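Local atomic coordinates of iodotyrosine deiodinase (Thermotoga neapolitana, PDB entry 6Q1B), a protein that uses FMN and NADPH to remove halogens from halotyrosines such as iodotyrosine and diiodotyrosine, working as a homodimer of the nitroreductase family. Residues A[26-31]-A[48-53]; A[62-67]-A[138-143]; A[92-97]-A[134-139]. All blocks are in the same frame, centred on the assembly; numbering follows the deposited sequence. Where two conformers were deposited one is given.

Contact 1: residues A[26-31]-A[48-53]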
loop_
_atom_site.group_PDB
_atom_site.type_symbol
_atom_site.label_atom_id
_atom_site.label_comp_id
_atom_site.label_asym_id
_atom_site.label_seq_id
_atom_site.Cartn_x
_atom_site.Cartn_y
_atom_site.Cartn_z
ATOM N N ASP A 26 -17.696 10.462 -6.066
ATOM C CA ASP A 26 -16.279 10.548 -6.422
ATOM C C ASP A 26 -15.420 9.868 -5.371
ATOM O O ASP A 26 -14.476 9.160 -5.677
ATOM C CB ASP A 26 -15.837 11.999 -6.566
ATOM C CG ASP A 26 -16.187 12.595 -7.902
ATOM O OD1 ASP A 26 -16.877 11.931 -8.679
ATOM O OD2 ASP A 26 -15.749 13.736 -8.164
ATOM N N LEU A 27 -15.726 10.127 -4.111
ATOM C CA LEU A 27 -14.968 9.533 -3.028
ATOM C C LEU A 27 -15.290 8.057 -2.956
ATOM O O LEU A 27 -14.394 7.228 -2.829
ATOM C CB LEU A 27 -15.294 10.238 -1.714
ATOM C CG LEU A 27 -14.696 9.669 -0.447
ATOM C CD1 LEU A 27 -13.193 9.635 -0.550
ATOM C CD2 LEU A 27 -15.138 10.533 0.718
ATOM N N ILE A 28 -16.570 7.719 -3.057
ATOM C CA ILE A 28 -16.979 6.321 -3.001
ATOM C C ILE A 28 -16.328 5.544 -4.138
ATOM O O ILE A 28 -15.901 4.415 -3.947
ATOM C CB ILE A 28 -18.491 6.151 -3.080
ATOM C CG1 ILE A 28 -19.171 6.837 -1.897
ATOM C CG2 ILE A 28 -18.861 4.679 -3.074
ATOM C CD1 ILE A 28 -18.673 6.420 -0.561
ATOM N N TYR A 29 -16.234 6.149 -5.311
ATOM C CA TYR A 29 -15.528 5.500 -6.408
ATOM C C TYR A 29 -14.142 5.074 -5.963
ATOM O O TYR A 29 -13.688 3.948 -6.216
ATOM C CB TYR A 29 -15.439 6.445 -7.601
ATOM C CG TYR A 29 -14.449 6.002 -8.622
ATOM C CD1 TYR A 29 -14.807 5.079 -9.595
ATOM C CD2 TYR A 29 -13.161 6.493 -8.621
ATOM C CE1 TYR A 29 -13.902 4.675 -10.541
ATOM C CE2 TYR A 29 -12.260 6.090 -9.564
ATOM C CZ TYR A 29 -12.631 5.187 -10.513
ATOM O OH TYR A 29 -11.698 4.793 -11.460
ATOM N N SER A 30 -13.434 5.967 -5.288
ATOM C CA SER A 30 -12.071 5.652 -4.914
ATOM C C SER A 30 -12.038 4.494 -3.928
ATOM O O SER A 30 -11.121 3.686 -3.940
ATOM C CB SER A 30 -11.353 6.869 -4.316
ATOM O OG SER A 30 -11.765 7.157 -2.983
ATOM N N LEU A 31 -13.059 4.407 -3.085
ATOM C CA LEU A 31 -13.123 3.327 -2.126
ATOM C C LEU A 31 -13.422 2.039 -2.860
ATOM O O LEU A 31 -12.939 0.972 -2.501
ATOM C CB LEU A 31 -14.187 3.601 -1.096
ATOM C CG LEU A 31 -14.054 4.923 -0.366
ATOM C CD1 LEU A 31 -15.082 4.916 0.743
ATOM C CD2 LEU A 31 -12.637 5.184 0.164
ATOM N N PHE A 48 -13.611 2.319 6.063
ATOM C CA PHE A 48 -13.602 3.724 5.738
ATOM C C PHE A 48 -14.588 4.501 6.553
ATOM O O PHE A 48 -15.770 4.139 6.674
ATOM C CB PHE A 48 -13.894 3.895 4.267
ATOM C CG PHE A 48 -12.934 3.169 3.397
ATOM C CD1 PHE A 48 -11.607 3.557 3.330
ATOM C CD2 PHE A 48 -13.349 2.095 2.640
ATOM C CE1 PHE A 48 -10.723 2.879 2.516
ATOM C CE2 PHE A 48 -12.452 1.426 1.823
ATOM C CZ PHE A 48 -11.161 1.817 1.778
ATOM N N LEU A 49 -14.092 5.613 7.082
ATOM C CA LEU A 49 -14.904 6.539 7.799
ATOM C C LEU A 49 -14.764 7.863 7.120
ATOM O O LEU A 49 -13.688 8.391 7.010
ATOM C CB LEU A 49 -14.480 6.608 9.250
ATOM C CG LEU A 49 -15.236 7.613 10.109
ATOM C CD1 LEU A 49 -16.662 7.123 10.351
ATOM C CD2 LEU A 49 -14.528 7.800 11.423
ATOM N N ILE A 50 -15.881 8.366 6.629
ATOM C CA ILE A 50 -15.909 9.625 5.916
ATOM C C ILE A 50 -16.339 10.669 6.880
ATOM O O ILE A 50 -17.483 10.716 7.323
ATOM C CB ILE A 50 -16.865 9.577 4.727
ATOM C CG1 ILE A 50 -16.475 8.417 3.817
ATOM C CG2 ILE A 50 -16.854 10.917 4.005
ATOM C CD1 ILE A 50 -17.386 8.254 2.626
ATOM N N VAL A 51 -15.396 11.528 7.232
ATOM C CA VAL A 51 -15.681 12.602 8.154
ATOM C C VAL A 51 -15.946 13.867 7.354
ATOM O O VAL A 51 -15.118 14.319 6.558
ATOM C CB VAL A 51 -14.523 12.817 9.128
ATOM C CG1 VAL A 51 -14.808 14.007 10.019
ATOM C CG2 VAL A 51 -14.293 11.566 9.957
ATOM N N GLU A 52 -17.108 14.443 7.576
ATOM C CA GLU A 52 -17.467 15.679 6.918
ATOM C C GLU A 52 -17.892 16.739 7.895
ATOM O O GLU A 52 -17.879 17.893 7.561
ATOM C CB GLU A 52 -18.585 15.446 5.939
ATOM C CG GLU A 52 -18.122 14.689 4.755
ATOM C CD GLU A 52 -19.260 14.323 3.893
ATOM O OE1 GLU A 52 -19.749 15.204 3.167
ATOM O OE2 GLU A 52 -19.689 13.167 4.000
ATOM N N ASP A 53 -18.294 16.321 9.083
ATOM C CA ASP A 53 -18.859 17.231 10.047
ATOM C C ASP A 53 -17.811 18.252 10.463
ATOM O O ASP A 53 -16.724 17.885 10.872
ATOM C CB ASP A 53 -19.356 16.473 11.257
ATOM C CG ASP A 53 -19.896 17.392 12.315
ATOM O OD1 ASP A 53 -21.063 17.845 12.177
ATOM O OD2 ASP A 53 -19.152 17.672 13.280
#
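Leu31 of helix 24-35 lays a methyl squarely over the ring of Phe48 on strand 46-51: CD2 sits 3.7 Å from the ring centroid and only 9° off the normal, a CH-pi contact. CD1 of the same leucine reaches the root of the ring, 3.8 Å from Phe48 CG. The two side chains run past each other in opposite directions. One turn back along the helix, Leu27 meets Ile50 tip to tip. With CG anti to the backbone N (chi1 174°), its CD2 comes to 3.7 Å from both CD1 and CG2 of Ile50. Branched residues suit these places, since Leu31 spends both methyls on the ring and Ile50 offers two to Leu27. Between the two packed pairs runs a looser seam, Leu31 CD1 and Ile50 CD1 being 4.5 Å apart. The helix runs nearly antiparallel to the strand, at 163° and 11.1 Å between the short axes, covering one face of the sheet in the alpha-plus-beta fold of the nitroreductases. Here the sheet does not stop at its outermost strand, since Leu49 and Ile50 pair in parallel with a strand of the second subunit. Packing slackens toward the partly exposed Ile28, whose CD1 meets Ile50 CD1 at 3.9 Å, the two side chains crossing at about a right angle; Val181 of the second subunit packs against Ile28. On the flank that meets helix 113-130, Ser30 folds its hydroxyl back onto Leu27 O (OG to O 2.6 Å) and packs on Leu124 and Ala127, while the partly exposed Tyr29 makes a cation-pi contact with Lys131.

Contact 2: residues A[62-67]-A[138-143]. With FMN (flavin mononucleotide), chain C; YOF (3-fluorotyrosine), chain D.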
loop_
_atom_site.group_PDB
_atom_site.type_symbol
_atom_site.label_atom_id
_atom_site.label_comp_id
_atom_site.label_asym_id
_atom_site.label_seq_id
_atom_site.Cartn_x
_atom_site.Cartn_y
_atom_site.Cartn_z
ATOM N N ARG A 62 -7.473 19.789 15.572
ATOM C CA ARG A 62 -6.785 20.278 16.743
ATOM C C ARG A 62 -6.028 19.192 17.476
ATOM O O ARG A 62 -4.934 19.413 17.994
ATOM C CB ARG A 62 -7.780 20.960 17.652
ATOM C CG ARG A 62 -8.311 22.211 16.998
ATOM C CD ARG A 62 -9.128 23.018 17.913
ATOM N NE ARG A 62 -10.403 22.391 18.136
ATOM C CZ ARG A 62 -11.476 22.582 17.377
ATOM N NH1 ARG A 62 -11.453 23.414 16.346
ATOM N NH2 ARG A 62 -12.580 21.928 17.669
ATOM N N VAL A 63 -6.609 18.011 17.562
ATOM C CA VAL A 63 -5.893 16.913 18.176
ATOM C C VAL A 63 -4.627 16.607 17.409
ATOM O O VAL A 63 -3.568 16.380 17.984
ATOM C CB VAL A 63 -6.804 15.699 18.256
ATOM C CG1 VAL A 63 -6.041 14.433 18.519
ATOM C CG2 VAL A 63 -7.826 15.974 19.321
ATOM N N CYS A 64 -4.727 16.617 16.097
ATOM C CA CYS A 64 -3.575 16.308 15.291
ATOM C C CYS A 64 -2.547 17.400 15.421
ATOM O O CYS A 64 -1.368 17.128 15.556
ATOM C CB CYS A 64 -3.967 16.140 13.860
ATOM S SG CYS A 64 -4.875 14.654 13.602
ATOM N N GLU A 65 -3.009 18.638 15.390
ATOM C CA GLU A 65 -2.097 19.758 15.501
ATOM C C GLU A 65 -1.344 19.733 16.804
ATOM O O GLU A 65 -0.129 19.966 16.845
ATOM C CB GLU A 65 -2.850 21.051 15.356
ATOM C CG GLU A 65 -3.162 21.332 13.928
ATOM C CD GLU A 65 -3.873 22.647 13.723
ATOM O OE1 GLU A 65 -4.347 23.254 14.712
ATOM O OE2 GLU A 65 -3.977 23.060 12.551
ATOM N N ARG A 66 -2.052 19.420 17.876
ATOM C CA ARG A 66 -1.412 19.363 19.175
ATOM C C ARG A 66 -0.308 18.331 19.145
ATOM O O ARG A 66 0.798 18.556 19.617
ATOM C CB ARG A 66 -2.422 19.000 20.253
ATOM C CG ARG A 66 -1.790 18.631 21.588
ATOM C CD ARG A 66 -1.018 19.796 22.159
ATOM N NE ARG A 66 0.396 19.781 21.792
ATOM C CZ ARG A 66 1.266 20.723 22.146
ATOM N NH1 ARG A 66 0.868 21.762 22.871
ATOM N NH2 ARG A 66 2.534 20.630 21.774
ATOM N N SER A 67 -0.648 17.183 18.597
ATOM C CA SER A 67 0.260 16.065 18.510
ATOM C C SER A 67 1.430 16.469 17.637
ATOM O O SER A 67 2.567 16.233 17.997
ATOM C CB SER A 67 -0.463 14.847 17.942
ATOM O OG SER A 67 0.392 13.727 17.877
ATOM N N TYR A 138 -2.231 11.630 5.578
ATOM C CA TYR A 138 -1.820 12.385 6.723
ATOM C C TYR A 138 -1.748 11.450 7.909
ATOM O O TYR A 138 -2.693 10.754 8.221
ATOM C CB TYR A 138 -2.762 13.535 6.995
ATOM C CG TYR A 138 -2.389 14.163 8.288
ATOM C CD1 TYR A 138 -1.148 14.763 8.451
ATOM C CD2 TYR A 138 -3.229 14.092 9.380
ATOM C CE1 TYR A 138 -0.779 15.286 9.658
ATOM C CE2 TYR A 138 -2.867 14.601 10.585
ATOM C CZ TYR A 138 -1.648 15.219 10.715
ATOM O OH TYR A 138 -1.284 15.726 11.915
ATOM N N THR A 139 -0.610 11.478 8.587
ATOM C CA THR A 139 -0.343 10.569 9.670
ATOM C C THR A 139 0.164 11.392 10.837
ATOM O O THR A 139 1.346 11.718 10.899
ATOM C CB THR A 139 0.690 9.515 9.277
ATOM O OG1 THR A 139 1.851 10.176 8.772
ATOM C CG2 THR A 139 0.146 8.596 8.194
ATOM N N PRO A 140 -0.734 11.780 11.742
ATOM C CA PRO A 140 -0.307 12.510 12.933
ATOM C C PRO A 140 0.538 11.600 13.802
ATOM O O PRO A 140 0.464 10.390 13.651
ATOM C CB PRO A 140 -1.615 12.866 13.619
ATOM C CG PRO A 140 -2.546 11.771 13.192
ATOM C CD PRO A 140 -2.157 11.438 11.791
ATOM N N PRO A 141 1.319 12.170 14.716
ATOM C CA PRO A 141 2.208 11.343 15.536
ATOM C C PRO A 141 1.449 10.317 16.352
ATOM O O PRO A 141 1.956 9.223 16.605
ATOM C CB PRO A 141 2.887 12.354 16.462
ATOM C CG PRO A 141 2.711 13.648 15.836
ATOM C CD PRO A 141 1.487 13.602 14.980
ATOM N N ASP A 142 0.242 10.692 16.760
ATOM C CA ASP A 142 -0.602 9.848 17.586
ATOM C C ASP A 142 -1.983 9.796 16.965
ATOM O O ASP A 142 -2.603 10.825 16.721
ATOM C CB ASP A 142 -0.680 10.371 19.021
ATOM C CG ASP A 142 -1.457 9.440 19.941
ATOM O OD1 ASP A 142 -1.255 8.206 19.868
ATOM O OD2 ASP A 142 -2.277 9.946 20.736
ATOM N N PHE A 143 -2.441 8.583 16.692
ATOM C CA PHE A 143 -3.759 8.350 16.125
ATOM C C PHE A 143 -4.774 8.086 17.214
ATOM O O PHE A 143 -5.974 8.105 16.958
ATOM C CB PHE A 143 -3.730 7.161 15.183
ATOM C CG PHE A 143 -3.061 7.430 13.868
ATOM C CD1 PHE A 143 -3.789 7.915 12.795
ATOM C CD2 PHE A 143 -1.709 7.178 13.695
ATOM C CE1 PHE A 143 -3.185 8.137 11.567
ATOM C CE2 PHE A 143 -1.096 7.410 12.474
ATOM C CZ PHE A 143 -1.837 7.891 11.409
HETATM N N1 FMN C . 2.327 14.501 4.291
HETATM C C2 FMN C . 2.084 15.358 5.300
HETATM O O2 FMN C . 1.996 16.556 5.061
HETATM N N3 FMN C . 1.955 14.900 6.580
HETATM C C4 FMN C . 2.031 13.568 6.879
HETATM O O4 FMN C . 1.920 13.181 8.037
HETATM C C4A FMN C . 2.280 12.693 5.853
HETATM N N5 FMN C . 2.370 11.365 6.109
HETATM C C5A FMN C . 2.559 10.498 5.075
HETATM C C6 FMN C . 2.598 9.151 5.376
HETATM C C7 FMN C . 2.784 8.240 4.359
HETATM C C7M FMN C . 2.826 6.784 4.688
HETATM C C8 FMN C . 2.928 8.705 3.062
HETATM C C8M FMN C . 3.083 7.696 1.962
HETATM C C9 FMN C . 2.874 10.062 2.744
HETATM C C9A FMN C . 2.688 10.968 3.779
HETATM N N10 FMN C . 2.645 12.330 3.531
HETATM C C10 FMN C . 2.400 13.175 4.565
HETATM C "C1'" FMN C . 2.783 12.891 2.165
HETATM C "C2'" FMN C . 4.258 12.868 1.768
HETATM O "O2'" FMN C . 4.917 13.972 2.356
HETATM C "C3'" FMN C . 4.358 12.886 0.246
HETATM O "O3'" FMN C . 3.818 11.687 -0.268
HETATM C "C4'" FMN C . 5.779 13.078 -0.267
HETATM O "O4'" FMN C . 6.164 14.380 0.114
HETATM C "C5'" FMN C . 5.822 12.990 -1.777
HETATM O "O5'" FMN C . 4.891 13.914 -2.282
HETATM P P FMN C . 4.717 14.064 -3.854
HETATM O O1P FMN C . 3.803 15.288 -4.076
HETATM O O2P FMN C . 4.069 12.796 -4.413
HETATM O O3P FMN C . 6.128 14.274 -4.400
HETATM N N YOF D . 3.011 14.323 10.183
HETATM C CA YOF D . 3.855 15.474 10.272
HETATM C C YOF D . 3.224 16.545 9.419
HETATM O O YOF D . 3.877 17.716 9.391
HETATM O OXT YOF D . 2.216 16.406 8.740
HETATM C CB YOF D . 5.243 15.213 9.712
HETATM C CG YOF D . 5.305 14.621 8.350
HETATM C CD1 YOF D . 5.680 13.281 8.221
HETATM C CD2 YOF D . 5.079 15.390 7.200
HETATM C CE1 YOF D . 5.806 12.738 6.940
HETATM C CE2 YOF D . 5.192 14.851 5.920
HETATM C CZ YOF D . 5.542 13.506 5.801
HETATM O OH YOF D . 5.659 12.976 4.566
HETATM F F YOF D . 6.140 11.444 6.766
#
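Cys64 brings its sulfur to the rim of the Tyr138 ring instead of to its face: SG lies 5.0 Å from the ring centroid, 89° off the normal, and so almost exactly in the ring plane beside CE2. With SG anti to the carbonyl carbon (chi1 -71°), the small side chain also touches Pro140, whose CB is 3.7 Å from SG. A slim, polarisable thiol fits between ring edge and proline, and Cys64 CB comes within 3.3 Å of Tyr138 OH. That hydroxyl is hydrogen-bonded to Glu68 OE2, a bond that probably helps to hold the Glu68 carboxylate in place for the 3-fluorotyrosine it binds. Tyr138 also touches this ligand directly: on the other side of the ring, CE1 is 3.3 Å from its OXT, near the ring plane. One turn further along the helix, Ser67 turns OG anti to its backbone N, which places it 3.1 Å from CG of Pro141 and lets it take a weak, bent hydrogen bond from Asp142 N (N to OG 3.2 Å, N-H...O 122°). A compact hydroxyl serves well where a proline ring presses so near. Successive prolines stiffen the loop, and Thr139, just before them, meets the flavin: its N donates a nearly straight bond to O4 of FMN (3.1 Å), with OG1 beside O4 and N5. The loop runs between strand 134-135 and helix 144-149, before which Asp142 caps a backbone N; helix 54-74 lies along it, Val146 of helix 144-149 packs on Cys64, and Ile161 of strand 156-165 touches both Cys64 and Tyr138.

Contact 3: residues A[92-97]-A[134-139]. With FMN (flavin mononucleotide), chain C; YOF (3-fluorotyrosine), chain D.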
loop_
_atom_site.group_PDB
_atom_site.type_symbol
_atom_site.label_atom_id
_atom_site.label_comp_id
_atom_site.label_asym_id
_atom_site.label_seq_id
_atom_site.Cartn_x
_atom_site.Cartn_y
_atom_site.Cartn_z
ATOM N N LYS A 92 -2.221 22.162 10.603
ATOM C CA LYS A 92 -2.778 21.295 9.574
ATOM C C LYS A 92 -4.126 21.805 9.137
ATOM O O LYS A 92 -5.146 21.165 9.367
ATOM C CB LYS A 92 -2.900 19.876 10.089
ATOM C CG LYS A 92 -1.603 19.298 10.578
ATOM C CD LYS A 92 -0.532 19.241 9.464
ATOM C CE LYS A 92 0.838 19.057 10.024
ATOM N NZ LYS A 92 1.895 19.363 9.009
ATOM N N PRO A 93 -4.149 22.955 8.489
ATOM C CA PRO A 93 -5.406 23.594 8.097
ATOM C C PRO A 93 -6.204 22.720 7.140
ATOM O O PRO A 93 -7.422 22.839 7.098
ATOM C CB PRO A 93 -4.948 24.898 7.429
ATOM C CG PRO A 93 -3.511 24.691 7.099
ATOM C CD PRO A 93 -2.972 23.771 8.127
ATOM N N PHE A 94 -5.530 21.840 6.407
ATOM C CA PHE A 94 -6.220 21.051 5.421
ATOM C C PHE A 94 -7.140 20.095 6.113
ATOM O O PHE A 94 -8.028 19.567 5.486
ATOM C CB PHE A 94 -5.268 20.283 4.508
ATOM C CG PHE A 94 -4.235 19.473 5.227
ATOM C CD1 PHE A 94 -4.538 18.248 5.765
ATOM C CD2 PHE A 94 -2.924 19.934 5.320
ATOM C CE1 PHE A 94 -3.579 17.498 6.411
ATOM C CE2 PHE A 94 -1.953 19.199 5.968
ATOM C CZ PHE A 94 -2.268 17.975 6.510
ATOM N N LEU A 95 -6.942 19.855 7.400
ATOM C CA LEU A 95 -7.852 18.943 8.078
ATOM C C LEU A 95 -9.189 19.615 8.319
ATOM O O LEU A 95 -10.180 18.938 8.571
ATOM C CB LEU A 95 -7.271 18.481 9.394
ATOM C CG LEU A 95 -6.023 17.625 9.251
ATOM C CD1 LEU A 95 -5.459 17.382 10.609
ATOM C CD2 LEU A 95 -6.356 16.304 8.558
ATOM N N LYS A 96 -9.219 20.939 8.292
ATOM C CA LYS A 96 -10.491 21.649 8.302
ATOM C C LYS A 96 -10.936 21.938 6.865
ATOM O O LYS A 96 -12.116 21.816 6.550
ATOM C CB LYS A 96 -10.385 22.957 9.095
ATOM C CG LYS A 96 -11.591 23.874 8.939
ATOM C CD LYS A 96 -11.334 25.225 9.567
ATOM C CE LYS A 96 -12.577 26.098 9.533
ATOM N NZ LYS A 96 -12.395 27.326 10.351
ATOM N N GLU A 97 -10.015 22.335 5.991
ATOM C CA GLU A 97 -10.432 22.842 4.688
ATOM C C GLU A 97 -10.909 21.735 3.769
ATOM O O GLU A 97 -11.755 21.968 2.904
ATOM C CB GLU A 97 -9.301 23.641 4.034
ATOM C CG GLU A 97 -8.967 24.927 4.802
ATOM C CD GLU A 97 -10.210 25.695 5.264
ATOM O OE1 GLU A 97 -11.129 25.898 4.442
ATOM O OE2 GLU A 97 -10.275 26.092 6.445
ATOM N N GLY A 134 -7.835 15.473 -4.727
ATOM C CA GLY A 134 -6.520 15.487 -4.141
ATOM C C GLY A 134 -6.587 14.887 -2.771
ATOM O O GLY A 134 -7.633 14.818 -2.137
ATOM N N SER A 135 -5.439 14.454 -2.301
ATOM C CA SER A 135 -5.351 14.008 -0.942
ATOM C C SER A 135 -3.929 14.012 -0.467
ATOM O O SER A 135 -3.020 14.395 -1.184
ATOM C CB SER A 135 -5.939 12.613 -0.775
ATOM O OG SER A 135 -6.113 12.343 0.610
ATOM N N VAL A 136 -3.774 13.660 0.785
ATOM C CA VAL A 136 -2.476 13.538 1.388
ATOM C C VAL A 136 -2.645 12.454 2.432
ATOM O O VAL A 136 -3.623 12.453 3.155
ATOM C CB VAL A 136 -1.987 14.847 1.993
ATOM C CG1 VAL A 136 -3.035 15.474 2.871
ATOM C CG2 VAL A 136 -0.684 14.615 2.748
ATOM N N PRO A 137 -1.720 11.503 2.476
ATOM C CA PRO A 137 -1.795 10.503 3.523
ATOM C C PRO A 137 -1.310 11.156 4.784
ATOM O O PRO A 137 -0.130 11.276 5.016
ATOM C CB PRO A 137 -0.861 9.405 3.039
ATOM C CG PRO A 137 -0.710 9.647 1.599
ATOM C CD PRO A 137 -0.750 11.111 1.449
ATOM N N TYR A 138 -2.231 11.630 5.578
ATOM C CA TYR A 138 -1.820 12.385 6.723
ATOM C C TYR A 138 -1.748 11.450 7.909
ATOM O O TYR A 138 -2.693 10.754 8.221
ATOM C CB TYR A 138 -2.762 13.535 6.995
ATOM C CG TYR A 138 -2.389 14.163 8.288
ATOM C CD1 TYR A 138 -1.148 14.763 8.451
ATOM C CD2 TYR A 138 -3.229 14.092 9.380
ATOM C CE1 TYR A 138 -0.779 15.286 9.658
ATOM C CE2 TYR A 138 -2.867 14.601 10.585
ATOM C CZ TYR A 138 -1.648 15.219 10.715
ATOM O OH TYR A 138 -1.284 15.726 11.915
ATOM N N THR A 139 -0.610 11.478 8.587
ATOM C CA THR A 139 -0.343 10.569 9.670
ATOM C C THR A 139 0.164 11.392 10.837
ATOM O O THR A 139 1.346 11.718 10.899
ATOM C CB THR A 139 0.690 9.515 9.277
ATOM O OG1 THR A 139 1.851 10.176 8.772
ATOM C CG2 THR A 139 0.146 8.596 8.194
HETATM N N1 FMN C . 2.327 14.501 4.291
HETATM C C2 FMN C . 2.084 15.358 5.300
HETATM O O2 FMN C . 1.996 16.556 5.061
HETATM N N3 FMN C . 1.955 14.900 6.580
HETATM C C4 FMN C . 2.031 13.568 6.879
HETATM O O4 FMN C . 1.920 13.181 8.037
HETATM C C4A FMN C . 2.280 12.693 5.853
HETATM N N5 FMN C . 2.370 11.365 6.109
HETATM C C5A FMN C . 2.559 10.498 5.075
HETATM C C6 FMN C . 2.598 9.151 5.376
HETATM C C7 FMN C . 2.784 8.240 4.359
HETATM C C7M FMN C . 2.826 6.784 4.688
HETATM C C8 FMN C . 2.928 8.705 3.062
HETATM C C8M FMN C . 3.083 7.696 1.962
HETATM C C9 FMN C . 2.874 10.062 2.744
HETATM C C9A FMN C . 2.688 10.968 3.779
HETATM N N10 FMN C . 2.645 12.330 3.531
HETATM C C10 FMN C . 2.400 13.175 4.565
HETATM C "C1'" FMN C . 2.783 12.891 2.165
HETATM C "C2'" FMN C . 4.258 12.868 1.768
HETATM O "O2'" FMN C . 4.917 13.972 2.356
HETATM C "C3'" FMN C . 4.358 12.886 0.246
HETATM O "O3'" FMN C . 3.818 11.687 -0.268
HETATM C "C4'" FMN C . 5.779 13.078 -0.267
HETATM O "O4'" FMN C . 6.164 14.380 0.114
HETATM C "C5'" FMN C . 5.822 12.990 -1.777
HETATM O "O5'" FMN C . 4.891 13.914 -2.282
HETATM P P FMN C . 4.717 14.064 -3.854
HETATM O O1P FMN C . 3.803 15.288 -4.076
HETATM O O2P FMN C . 4.069 12.796 -4.413
HETATM O O3P FMN C . 6.128 14.274 -4.400
HETATM N N YOF D . 3.011 14.323 10.183
HETATM C CA YOF D . 3.855 15.474 10.272
HETATM C C YOF D . 3.224 16.545 9.419
HETATM O O YOF D . 3.877 17.716 9.391
HETATM O OXT YOF D . 2.216 16.406 8.740
HETATM C CB YOF D . 5.243 15.213 9.712
HETATM C CG YOF D . 5.305 14.621 8.350
HETATM C CD1 YOF D . 5.680 13.281 8.221
HETATM C CD2 YOF D . 5.079 15.390 7.200
HETATM C CE1 YOF D . 5.806 12.738 6.940
HETATM C CE2 YOF D . 5.192 14.851 5.920
HETATM C CZ YOF D . 5.542 13.506 5.801
HETATM O OH YOF D . 5.659 12.976 4.566
HETATM F F YOF D . 6.140 11.444 6.766
#
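Lys92, which belongs to the pocket that holds the amino-acid end of the halotyrosine substrate, passes its aliphatic stem across Tyr138 on the way to the ligand. With CG anti to the carbonyl carbon (chi1 -57°), CG comes to 3.8 Å from Tyr138 OH; the bend at chi2 then turns CD and the rest of the chain toward the carboxylate of 3-fluorotyrosine. There NZ lies 2.6 Å from ligand O and, in a weak bond, 3.0 Å from OXT; it also donates to Thr89 O. A long flexible cation is apt here, apolar along its stem, where it crosses the tyrosine, and probably offsetting the carboxylate charge at its end. Behind it the short helix 94-97 supplies two hydrophobic supports. Phe94 stands edge-on to the face of Tyr138 in a T-shaped stack, centroids 5.6 Å apart and planes at 75°, with CZ nearest the tyrosine ring. Leu95 crosses the same ring at about a right angle, its CD1 3.8 Å from CE2. A flat ring suits position 94, presenting its edge to Tyr138 while both faces take aliphatic groups, Lys92 CB on one and Val136 CG1 on the opposite one, each set toward the rim. Pro163 of strand 156-165 adds to the packing around Phe94 and Val136. The valine connects this layer with the cofactor through its two branches: while CG1 covers the phenylalanine at 4.1 Å from CE1, CG2 reaches to 3.4 Å from N1 of the flavin.

In the fold
Contacts 2 and 3 end on the same piece of chain, sharing Tyr138 and Thr139, and both touch FMN and the 3-fluorotyrosine; their centres lie about 11 Å apart. Their first segments also meet directly, where Glu65 OE2 is 2.8 Å from Lys92 N, a probable hydrogen bond, and Cys64 CB packs 3.8 Å from Leu95 CD1. Contact 1 stands apart, its centre about 20 Å from that of contact 2 and about 14 Å from that of contact 3. Contacts 1 and 3 reach the same sheet, at its two outermost strands within the chain, and strand 46-51 is followed by the helix of contact 2. The Phe48 side chain remains about 13 Å from a bound FMN.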